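Local coordinates for phenylalanyl-tRNA synthetase beta chain (PDB 3IG2), which forms part of the enzyme that attaches L-phenylalanine to tRNA(Phe) at the expense of ATP, here the core domain of its beta subunit, at residues L115-T120 with E145-R150. Sequence-based numbering, arbitrary orientation.
Sequences LGLWVT and ENIFKR
Ile-147 of helix 134-150 meets Leu-115 and Leu-117 of strand 109-121. The contact is apolar and small, burying 99 Å² in all. The backbones stay well apart: the nearest CA atoms, those of Leu-115 and Ile-147, are 10.5 Å from each other. Long side chains bridge the gap.

The bond from CA to CB of Ile-147 points toward the strand; CB touches neither leucine. Ile-147 CG2 branches off and stops 4.6 Å from Leu-115 CD2, a loose approach. CG1 takes the other branch, anti to the carbonyl carbon (chi1 -71°), but reaches neither leucine and leaves the contact to CD1. The extended chi2 of 165° then sets CD1 at full reach. Ile-147 CD1 lies 3.9 Å from Leu-117 CD1 and 4.1 Å from Leu-115 CD2. Both meetings are tip to tip.

The sheet belongs to the class II aminoacyl-tRNA synthetase-like core, a largely antiparallel sheet flanked by helices. Strand 109-121 runs between strands 85-95 and 200-207. Leu-115 and Leu-117 alternate with Gly-116, which puts both side chains on one face of the sheet. Helix 6-19 packs on the same leucines through Val-13 and Leu-17. Ile-147 also touches Leu-207 of the adjacent strand.

All three residues are buried. At the outer side of helix 134-150, Lys-149 NZ makes a salt bridge, with a weak hydrogen bond of 3.4 Å, to Glu-145 OE2, and another to Glu-40 of the second subunit.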
ATOM      1  N   LEU B 115      11.841  -1.497  23.531  1.00 11.90           N
ATOM      2  CA  LEU B 115      10.807  -1.421  22.534  1.00 12.22           C
ATOM      3  C   LEU B 115      10.113  -2.802  22.465  1.00 13.08           C
ATOM      4  O   LEU B 115      10.757  -3.829  22.182  1.00 12.98           O
ATOM      5  CB  LEU B 115      11.412  -1.034  21.178  1.00 11.18           C
ATOM      6  CG  LEU B 115      10.488  -1.139  19.949  1.00 12.84           C
ATOM      7  CD1 LEU B 115       9.238  -0.214  20.046  1.00  8.04           C
ATOM      8  CD2 LEU B 115      11.266  -0.873  18.621  1.00  9.90           C
ATOM      9  N   GLY B 116       8.815  -2.839  22.733  1.00 12.46           N
ATOM     10  CA  GLY B 116       8.086  -4.090  22.534  1.00 12.86           C
ATOM     11  C   GLY B 116       7.217  -4.029  21.287  1.00 13.74           C
ATOM     12  O   GLY B 116       6.668  -2.982  20.968  1.00 13.34           O
ATOM     13  N   LEU B 117       7.090  -5.157  20.600  1.00 13.71           N
ATOM     14  CA  LEU B 117       6.167  -5.324  19.489  1.00 13.97           C
ATOM     15  C   LEU B 117       5.312  -6.535  19.760  1.00 14.46           C
ATOM     16  O   LEU B 117       5.825  -7.565  20.178  1.00 13.99           O
ATOM     17  CB  LEU B 117       6.899  -5.662  18.177  1.00 14.36           C
ATOM     18  CG  LEU B 117       8.122  -4.875  17.727  1.00 16.61           C
ATOM     19  CD1 LEU B 117       8.585  -5.408  16.347  1.00 16.51           C
ATOM     20  CD2 LEU B 117       7.821  -3.416  17.686  1.00 16.84           C
ATOM     21  N   TRP B 118       4.017  -6.397  19.460  1.00 15.00           N
ATOM     22  CA  TRP B 118       3.046  -7.465  19.559  1.00 14.39           C
ATOM     23  C   TRP B 118       2.276  -7.569  18.267  1.00 14.38           C
ATOM     24  O   TRP B 118       1.709  -6.586  17.781  1.00 14.64           O
ATOM     25  CB  TRP B 118       2.033  -7.186  20.647  1.00 13.74           C
ATOM     26  CG  TRP B 118       2.576  -7.096  22.047  1.00 14.47           C
ATOM     27  CD1 TRP B 118       2.531  -8.074  23.018  1.00 13.63           C
ATOM     28  CD2 TRP B 118       3.179  -5.945  22.653  1.00 13.17           C
ATOM     29  NE1 TRP B 118       3.077  -7.584  24.201  1.00 15.08           N
ATOM     30  CE2 TRP B 118       3.482  -6.285  23.998  1.00 13.93           C
ATOM     31  CE3 TRP B 118       3.501  -4.646  22.185  1.00 13.41           C
ATOM     32  CZ2 TRP B 118       4.099  -5.388  24.876  1.00 11.58           C
ATOM     33  CZ3 TRP B 118       4.082  -3.740  23.070  1.00 12.20           C
ATOM     34  CH2 TRP B 118       4.374  -4.120  24.408  1.00 12.66           C
ATOM     35  N   VAL B 119       2.204  -8.774  17.722  1.00 13.88           N
ATOM     36  CA  VAL B 119       1.402  -8.959  16.512  1.00 13.97           C
ATOM     37  C   VAL B 119       0.485 -10.144  16.743  1.00 13.58           C
ATOM     38  O   VAL B 119       0.970 -11.221  17.055  1.00 13.02           O
ATOM     39  CB  VAL B 119       2.273  -9.268  15.270  1.00 13.95           C
ATOM     40  CG1 VAL B 119       1.356  -9.657  14.040  1.00 15.57           C
ATOM     41  CG2 VAL B 119       3.243  -8.119  14.949  1.00 11.55           C
ATOM     42  N   THR B 120      -0.828  -9.968  16.574  1.00 13.41           N
ATOM     43  CA  THR B 120      -1.737 -11.108  16.761  1.00 12.51           C
ATOM     44  C   THR B 120      -1.869 -11.919  15.483  1.00 11.97           C
ATOM     45  O   THR B 120      -1.612 -11.427  14.372  1.00 12.13           O
ATOM     46  CB  THR B 120      -3.153 -10.707  17.301  1.00 13.60           C
ATOM     47  OG1 THR B 120      -3.822  -9.892  16.335  1.00 13.70           O
ATOM     48  CG2 THR B 120      -3.036  -9.941  18.589  1.00 13.35           C
ATOM     49  N   GLU B 145      14.044  -7.188  11.599  1.00  7.13           N
ATOM     50  CA  GLU B 145      15.185  -6.994  10.685  1.00 10.03           C
ATOM     51  C   GLU B 145      15.192  -5.558  10.154  1.00 11.78           C
ATOM     52  O   GLU B 145      16.236  -4.908  10.072  1.00 12.04           O
ATOM     53  CB  GLU B 145      15.139  -7.974   9.521  1.00 10.56           C
ATOM     54  CG  GLU B 145      16.006  -7.493   8.342  1.00 12.96           C
ATOM     55  CD  GLU B 145      16.428  -8.573   7.402  1.00 15.06           C
ATOM     56  OE1 GLU B 145      15.836  -9.657   7.391  1.00 13.97           O
ATOM     57  OE2 GLU B 145      17.382  -8.326   6.636  1.00 21.41           O
ATOM     58  N   ASN B 146      14.003  -5.054   9.832  1.00 13.17           N
ATOM     59  CA  ASN B 146      13.874  -3.723   9.246  1.00 13.56           C
ATOM     60  C   ASN B 146      14.098  -2.621  10.266  1.00 14.16           C
ATOM     61  O   ASN B 146      14.605  -1.534   9.928  1.00 13.77           O
ATOM     62  CB  ASN B 146      12.545  -3.596   8.510  1.00 13.55           C
ATOM     63  CG  ASN B 146      12.561  -4.346   7.196  1.00 15.01           C
ATOM     64  OD1 ASN B 146      13.607  -4.413   6.530  1.00 16.92           O
ATOM     65  ND2 ASN B 146      11.419  -4.925   6.814  1.00 13.12           N
ATOM     66  N   ILE B 147      13.764  -2.917  11.518  1.00 13.22           N
ATOM     67  CA  ILE B 147      14.144  -2.041  12.620  1.00 13.73           C
ATOM     68  C   ILE B 147      15.658  -2.007  12.739  1.00 14.42           C
ATOM     69  O   ILE B 147      16.249  -0.916  12.805  1.00 15.27           O
ATOM     70  CB  ILE B 147      13.504  -2.444  13.964  1.00 12.85           C
ATOM     71  CG1 ILE B 147      12.010  -2.139  13.933  1.00 12.50           C
ATOM     72  CG2 ILE B 147      14.100  -1.631  15.090  1.00 12.15           C
ATOM     73  CD1 ILE B 147      11.235  -2.810  15.029  1.00  9.21           C
ATOM     74  N   PHE B 148      16.296  -3.174  12.752  1.00 14.36           N
ATOM     75  CA  PHE B 148      17.758  -3.202  12.810  1.00 14.90           C
ATOM     76  C   PHE B 148      18.399  -2.389  11.675  1.00 14.55           C
ATOM     77  O   PHE B 148      19.325  -1.621  11.919  1.00 15.27           O
ATOM     78  CB  PHE B 148      18.310  -4.623  12.820  1.00 14.33           C
ATOM     79  CG  PHE B 148      18.013  -5.388  14.077  1.00 15.62           C
ATOM     80  CD1 PHE B 148      17.620  -4.735  15.250  1.00 14.37           C
ATOM     81  CD2 PHE B 148      18.171  -6.759  14.106  1.00 14.00           C
ATOM     82  CE1 PHE B 148      17.388  -5.434  16.401  1.00 15.78           C
ATOM     83  CE2 PHE B 148      17.925  -7.467  15.265  1.00 16.53           C
ATOM     84  CZ  PHE B 148      17.536  -6.796  16.422  1.00 15.89           C
ATOM     85  N   LYS B 149      17.916  -2.566  10.450  1.00 13.97           N
ATOM     86  CA  LYS B 149      18.424  -1.823   9.300  1.00 13.15           C
ATOM     87  C   LYS B 149      18.271  -0.324   9.491  1.00 13.43           C
ATOM     88  O   LYS B 149      19.174   0.451   9.142  1.00 12.44           O
ATOM     89  CB  LYS B 149      17.702  -2.249   8.023  1.00 13.72           C
ATOM     90  CG  LYS B 149      18.109  -3.612   7.558  1.00 13.00           C
ATOM     91  CD  LYS B 149      17.352  -4.027   6.303  1.00 14.24           C
ATOM     92  CE  LYS B 149      18.069  -5.175   5.617  1.00 14.32           C
ATOM     93  NZ  LYS B 149      17.309  -5.713   4.444  1.00 16.63           N
ATOM     94  N   ARG B 150      17.120   0.068  10.049  1.00 13.12           N
ATOM     95  CA  ARG B 150      16.806   1.461  10.298  1.00 13.69           C
ATOM     96  C   ARG B 150      17.808   2.038  11.292  1.00 13.94           C
ATOM     97  O   ARG B 150      18.178   3.207  11.197  1.00 14.06           O
ATOM     98  CB  ARG B 150      15.368   1.596  10.807  1.00 13.83           C
ATOM     99  CG  ARG B 150      14.809   3.018  10.849  1.00 15.26           C
ATOM    100  CD  ARG B 150      15.576   3.929   9.924  1.00 16.13           C
ATOM    101  NE  ARG B 150      14.694   4.684   9.062  1.00 18.39           N
ATOM    102  CZ  ARG B 150      15.094   5.674   8.272  1.00 17.88           C
ATOM    103  NH1 ARG B 150      16.377   6.013   8.230  1.00 18.78           N
ATOM    104  NH2 ARG B 150      14.210   6.318   7.525  1.00 18.56           N
TER